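Local coordinates for protein group 3 allergen SMIPP-S YvT004A06 (Sarcoptes scabiei type hominis, PDB 3H7T) that adopts the trypsin-like serine protease fold but is an inactivated paralogue from the scabies mite, probably lacking the proteolytic activity usually assigned to its family, at residues M93-K96 / T101-K104; P108-D113 / Y220-K225. All coordinates share one frame; numbering follows the deposited sequence.

Interaction 1 (M93-K96 / T101-K104)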
loop_
_atom_site.group_PDB
_atom_site.type_symbol
_atom_site.label_atom_id
_atom_site.label_comp_id
_atom_site.label_asym_id
_atom_site.label_seq_id
_atom_site.Cartn_x
_atom_site.Cartn_y
_atom_site.Cartn_z
ATOM N N MET A 93 1.632 -12.965 16.686
ATOM C CA MET A 93 0.946 -12.527 17.894
ATOM C C MET A 93 0.020 -11.366 17.528
ATOM O O MET A 93 0.254 -10.689 16.527
ATOM C CB MET A 93 1.964 -12.087 18.955
ATOM C CG MET A 93 2.998 -13.145 19.321
ATOM N N PRO A 94 -1.040 -11.136 18.326
ATOM C CA PRO A 94 -1.967 -10.045 18.015
ATOM C C PRO A 94 -1.328 -8.662 18.118
ATOM O O PRO A 94 -0.474 -8.427 18.968
ATOM C CB PRO A 94 -3.064 -10.201 19.074
ATOM C CG PRO A 94 -2.970 -11.616 19.515
ATOM C CD PRO A 94 -1.516 -11.939 19.469
ATOM N N ILE A 95 -1.741 -7.765 17.231
ATOM C CA ILE A 95 -1.294 -6.381 17.256
ATOM C C ILE A 95 -2.029 -5.653 18.379
ATOM O O ILE A 95 -3.258 -5.735 18.484
ATOM C CB ILE A 95 -1.554 -5.681 15.889
ATOM C CG1 ILE A 95 -0.810 -6.411 14.766
ATOM C CG2 ILE A 95 -1.143 -4.214 15.939
ATOM C CD1 ILE A 95 -1.205 -5.977 13.358
ATOM N N LYS A 96 -1.274 -4.950 19.218
ATOM C CA LYS A 96 -1.849 -4.233 20.353
ATOM C C LYS A 96 -2.462 -2.895 19.938
ATOM O O LYS A 96 -1.786 -1.860 19.940
ATOM C CB LYS A 96 -0.806 -4.033 21.458
ATOM C CG LYS A 96 -0.428 -5.307 22.203
ATOM C CD LYS A 96 0.535 -5.021 23.354
ATOM C CE LYS A 96 -0.188 -4.474 24.583
ATOM N NZ LYS A 96 0.774 -3.980 25.616
ATOM N N THR A 101 -2.005 5.313 18.409
ATOM C CA THR A 101 -0.914 5.132 17.456
ATOM C C THR A 101 -1.111 3.867 16.629
ATOM O O THR A 101 -0.438 3.672 15.621
ATOM C CB THR A 101 0.459 5.052 18.169
ATOM O OG1 THR A 101 0.551 3.823 18.903
ATOM C CG2 THR A 101 0.661 6.234 19.117
ATOM N N THR A 102 -2.025 3.002 17.069
ATOM C CA THR A 102 -2.255 1.727 16.405
ATOM C C THR A 102 -3.752 1.417 16.344
ATOM O O THR A 102 -4.372 1.118 17.371
ATOM C CB THR A 102 -1.483 0.575 17.095
ATOM O OG1 THR A 102 -0.140 0.992 17.383
ATOM C CG2 THR A 102 -1.432 -0.644 16.200
ATOM N N LYS A 103 -4.321 1.506 15.139
ATOM C CA LYS A 103 -5.764 1.316 14.918
ATOM C C LYS A 103 -6.021 0.569 13.619
ATOM O O LYS A 103 -5.248 0.685 12.669
ATOM C CB LYS A 103 -6.502 2.664 14.848
ATOM C CG LYS A 103 -6.359 3.555 16.080
ATOM C CD LYS A 103 -7.010 4.925 15.887
ATOM C CE LYS A 103 -8.523 4.881 16.036
ATOM N NZ LYS A 103 -9.121 6.227 15.808
ATOM N N LYS A 104 -7.128 -0.171 13.559
ATOM C CA LYS A 104 -7.521 -0.798 12.301
ATOM C C LYS A 104 -8.210 0.204 11.374
ATOM O O LYS A 104 -8.864 1.146 11.829
ATOM C CB LYS A 104 -8.379 -2.058 12.520
ATOM C CG LYS A 104 -9.652 -1.874 13.325
ATOM C CD LYS A 104 -10.423 -3.193 13.417
ATOM C CE LYS A 104 -11.532 -3.135 14.447
ATOM N NZ LYS A 104 -11.014 -3.369 15.826
#
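I95 and T102 meet methyl to methyl. CG2 of I95 lies 3.6 Å from CG2 of T102, and the two side chains run at about a right angle to each other, so they touch at these branch ends and do not lie alongside. The I95 torsion explains which branch arrives: chi1 of -60° places CG1 beside the backbone N and CG2 anti to it, and CG1 carries the extended CD1 arm elsewhere. T102 matches it: chi1 of -45° sets OG1 beside the backbone N and leaves CG2 anti to it. The threonine therefore offers its methyl to the isoleucine. The hydroxyl is turned toward the preceding residue, where OG1 of T102 makes a weak hydrogen bond of 3.3 Å with OG1 of T101.

In the trypsin-like fold this is the start of the long connection that leaves the first beta barrel after strand 87-91 and leads to the second. The link doubles back here against the first barrel, and both I95 and T102 rest on I30 of strand 26-30 and on Y55 of strand 51-55. The backbone of I95 is hydrogen-bonded to A33, while OH of Y55 bonds to N of K96.

K96 takes part through its main chain. Its carbonyl O comes over the threonine, 3.8 Å from CB and 3.9 Å from CG2 of T102, which is van der Waals contact and no hydrogen bond; the lysine side chain heads away from T102. Between the two segments, OD1 of D98 accepts bonds from the backbone N of both T101 and T102.

Interaction 2 (P108-D113 / Y220-K225). With ZN (zinc ion), chain G.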
loop_
_atom_site.group_PDB
_atom_site.type_symbol
_atom_site.label_atom_id
_atom_site.label_comp_id
_atom_site.label_asym_id
_atom_site.label_seq_id
_atom_site.Cartn_x
_atom_site.Cartn_y
_atom_site.Cartn_z
ATOM N N PRO A 108 -13.569 -0.758 2.327
ATOM C CA PRO A 108 -14.591 -0.014 1.603
ATOM C C PRO A 108 -15.726 -0.950 1.174
ATOM O O PRO A 108 -15.578 -2.165 1.270
ATOM C CB PRO A 108 -13.838 0.447 0.358
ATOM C CG PRO A 108 -12.917 -0.679 0.075
ATOM C CD PRO A 108 -12.446 -1.127 1.442
ATOM N N SER A 109 -16.817 -0.378 0.671
ATOM C CA SER A 109 -17.924 -1.147 0.095
ATOM C C SER A 109 -17.486 -1.837 -1.199
ATOM O O SER A 109 -16.490 -1.437 -1.832
ATOM C CB SER A 109 -19.119 -0.232 -0.172
ATOM O OG SER A 109 -18.756 0.814 -1.058
ATOM N N LEU A 110 -18.226 -2.874 -1.584
ATOM C CA LEU A 110 -17.871 -3.681 -2.743
ATOM C C LEU A 110 -17.727 -2.837 -3.999
ATOM O O LEU A 110 -18.582 -2.002 -4.298
ATOM C CB LEU A 110 -18.896 -4.796 -2.975
ATOM C CG LEU A 110 -18.689 -5.668 -4.221
ATOM C CD1 LEU A 110 -17.466 -6.579 -4.088
ATOM C CD2 LEU A 110 -19.940 -6.484 -4.502
ATOM N N LEU A 111 -16.630 -3.071 -4.715
ATOM C CA LEU A 111 -16.321 -2.390 -5.969
ATOM C C LEU A 111 -16.210 -0.861 -5.869
ATOM O O LEU A 111 -16.332 -0.161 -6.876
ATOM C CB LEU A 111 -17.284 -2.829 -7.083
ATOM C CG LEU A 111 -17.133 -4.272 -7.591
ATOM C CD1 LEU A 111 -18.314 -4.638 -8.481
ATOM C CD2 LEU A 111 -15.821 -4.473 -8.344
ATOM N N TYR A 112 -15.942 -0.350 -4.669
ATOM C CA TYR A 112 -15.683 1.080 -4.498
ATOM C C TYR A 112 -14.622 1.557 -5.496
ATOM O O TYR A 112 -13.605 0.882 -5.707
ATOM C CB TYR A 112 -15.245 1.405 -3.067
ATOM C CG TYR A 112 -15.153 2.895 -2.817
ATOM C CD1 TYR A 112 -16.275 3.624 -2.423
ATOM C CD2 TYR A 112 -13.955 3.586 -3.017
ATOM C CE1 TYR A 112 -16.202 4.996 -2.214
ATOM C CE2 TYR A 112 -13.873 4.954 -2.821
ATOM C CZ TYR A 112 -14.992 5.652 -2.411
ATOM O OH TYR A 112 -14.911 7.007 -2.207
ATOM N N ASP A 113 -14.877 2.699 -6.126
ATOM C CA ASP A 113 -13.964 3.237 -7.132
ATOM C C ASP A 113 -13.857 4.747 -6.952
ATOM O O ASP A 113 -14.812 5.468 -7.253
ATOM C CB ASP A 113 -14.454 2.880 -8.548
ATOM C CG ASP A 113 -13.359 3.034 -9.624
ATOM O OD1 ASP A 113 -12.179 3.291 -9.289
ATOM O OD2 ASP A 113 -13.689 2.887 -10.822
ATOM N N TYR A 220 -11.418 -6.052 -4.633
ATOM C CA TYR A 220 -10.914 -7.278 -4.039
ATOM C C TYR A 220 -11.456 -7.555 -2.627
ATOM O O TYR A 220 -10.947 -8.442 -1.939
ATOM C CB TYR A 220 -9.375 -7.236 -4.022
ATOM C CG TYR A 220 -8.744 -7.187 -5.395
ATOM C CD1 TYR A 220 -8.564 -8.352 -6.138
ATOM C CD2 TYR A 220 -8.308 -5.982 -5.945
ATOM C CE1 TYR A 220 -7.977 -8.322 -7.396
ATOM C CE2 TYR A 220 -7.706 -5.942 -7.206
ATOM C CZ TYR A 220 -7.550 -7.119 -7.921
ATOM O OH TYR A 220 -6.976 -7.117 -9.161
ATOM N N VAL A 221 -12.492 -6.814 -2.212
ATOM C CA VAL A 221 -13.045 -6.915 -0.842
ATOM C C VAL A 221 -13.551 -8.326 -0.478
ATOM O O VAL A 221 -13.407 -8.759 0.665
ATOM C CB VAL A 221 -14.147 -5.832 -0.577
ATOM C CG1 VAL A 221 -15.010 -6.170 0.649
ATOM C CG2 VAL A 221 -13.513 -4.460 -0.407
ATOM N N LEU A 222 -14.133 -9.023 -1.454
ATOM C CA LEU A 222 -14.567 -10.411 -1.280
ATOM C C LEU A 222 -13.378 -11.322 -1.012
ATOM O O LEU A 222 -13.438 -12.206 -0.155
ATOM C CB LEU A 222 -15.301 -10.918 -2.526
ATOM C CG LEU A 222 -16.538 -10.181 -3.044
ATOM C CD1 LEU A 222 -16.843 -10.638 -4.459
ATOM C CD2 LEU A 222 -17.741 -10.377 -2.127
ATOM N N ASP A 223 -12.301 -11.106 -1.762
ATOM C CA ASP A 223 -11.073 -11.858 -1.554
ATOM C C ASP A 223 -10.465 -11.577 -0.182
ATOM O O ASP A 223 -10.063 -12.511 0.517
ATOM C CB ASP A 223 -10.069 -11.552 -2.659
ATOM C CG ASP A 223 -10.581 -11.935 -4.025
ATOM O OD1 ASP A 223 -10.528 -13.138 -4.357
ATOM O OD2 ASP A 223 -11.043 -11.035 -4.764
ATOM N N ILE A 224 -10.410 -10.300 0.206
ATOM C CA ILE A 224 -9.850 -9.921 1.510
ATOM C C ILE A 224 -10.645 -10.565 2.646
ATOM O O ILE A 224 -10.065 -11.081 3.608
ATOM C CB ILE A 224 -9.799 -8.372 1.747
ATOM C CG1 ILE A 224 -9.177 -7.607 0.563
ATOM C CG2 ILE A 224 -9.056 -8.059 3.043
ATOM C CD1 ILE A 224 -7.860 -8.117 0.085
ATOM N N LYS A 225 -11.972 -10.536 2.519
ATOM C CA LYS A 225 -12.857 -11.105 3.533
ATOM C C LYS A 225 -12.814 -12.636 3.554
ATOM O O LYS A 225 -12.988 -13.247 4.609
ATOM C CB LYS A 225 -14.286 -10.580 3.360
ATOM C CG LYS A 225 -14.425 -9.123 3.777
ATOM C CD LYS A 225 -15.827 -8.580 3.552
ATOM C CE LYS A 225 -15.975 -7.222 4.230
ATOM N NZ LYS A 225 -17.277 -6.570 3.938
HETATM ZN ZN ZN G . -11.425 -11.466 -6.598
HETATM O O HOH W 1 -12.106 -9.746 -7.188
#
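V221 stands with CG1 anti to its backbone N, chi1 163°, which swings CG2 back beside that nitrogen and onto P108. There CG2 of V221 lies 3.5 Å from the carbonyl O of P108 and 3.9 Å from CG of the proline ring, the valine and the ring running antiparallel past each other. L110 reaches its partner by a different route: chi1 of 176° extends the chain, and chi2 of 70° bends CD1 toward the helix, where it sits 3.9 Å from CG of L222. The same methyl is 4.1 Å from CD1 of L222. The valine-proline half is buried, whereas the leucine pair lies at the exposed margin; no hydrogen bond joins the segments.

The shape of 108-113 comes from a type II beta turn from S109 to Y112, closed by Y112 N on S109 O at 3.1 Å. L110 and L111 are its two corner residues, and L110 is the one whose CD1 reaches the helix. On the other side, Y220 is the N-cap of helix 221-228, so V221 and L222 present themselves from its first turn. One residue on, OD2 of D223 holds a zinc ion at 1.9 Å, with a water as a second ligand; OD1 of D223 stays 2.9 Å from the metal, so the carboxylate binds through one oxygen.

The turn lies late in the connection to strand 119-124. P108 also packs on V217, just past strand 212-216, and on T195 of strand 195-200, and Y112 on V197 of that strand, in the second barrel, while D113 forms a salt bridge with R149 of helix 149-157. Farther along the C-terminal helix, I224 touches L31 and Y86, in loops beside strands 26-30 and 87-91 of the first barrel.

From the N terminus, after a short strand that pairs with the second sheet, the chain builds the first barrel, whose last strand is 87-91, then enters the long connection to strand 119-124, which supplies three of the four segments. Interaction 1 closes a tight loop, with four residues between 93-96 and 101-104, against that first barrel. The chain then runs on to 108-113, where interaction 2 opens; it closes at helix 221-228, with 106 residues between its segments, after the second barrel has been built. The two contacts are in series, neither nesting nor crossing, with centres about 22 Å apart. Interaction 1 is thus local to one barrel, whereas interaction 2 ties the connection to the C-terminal helix.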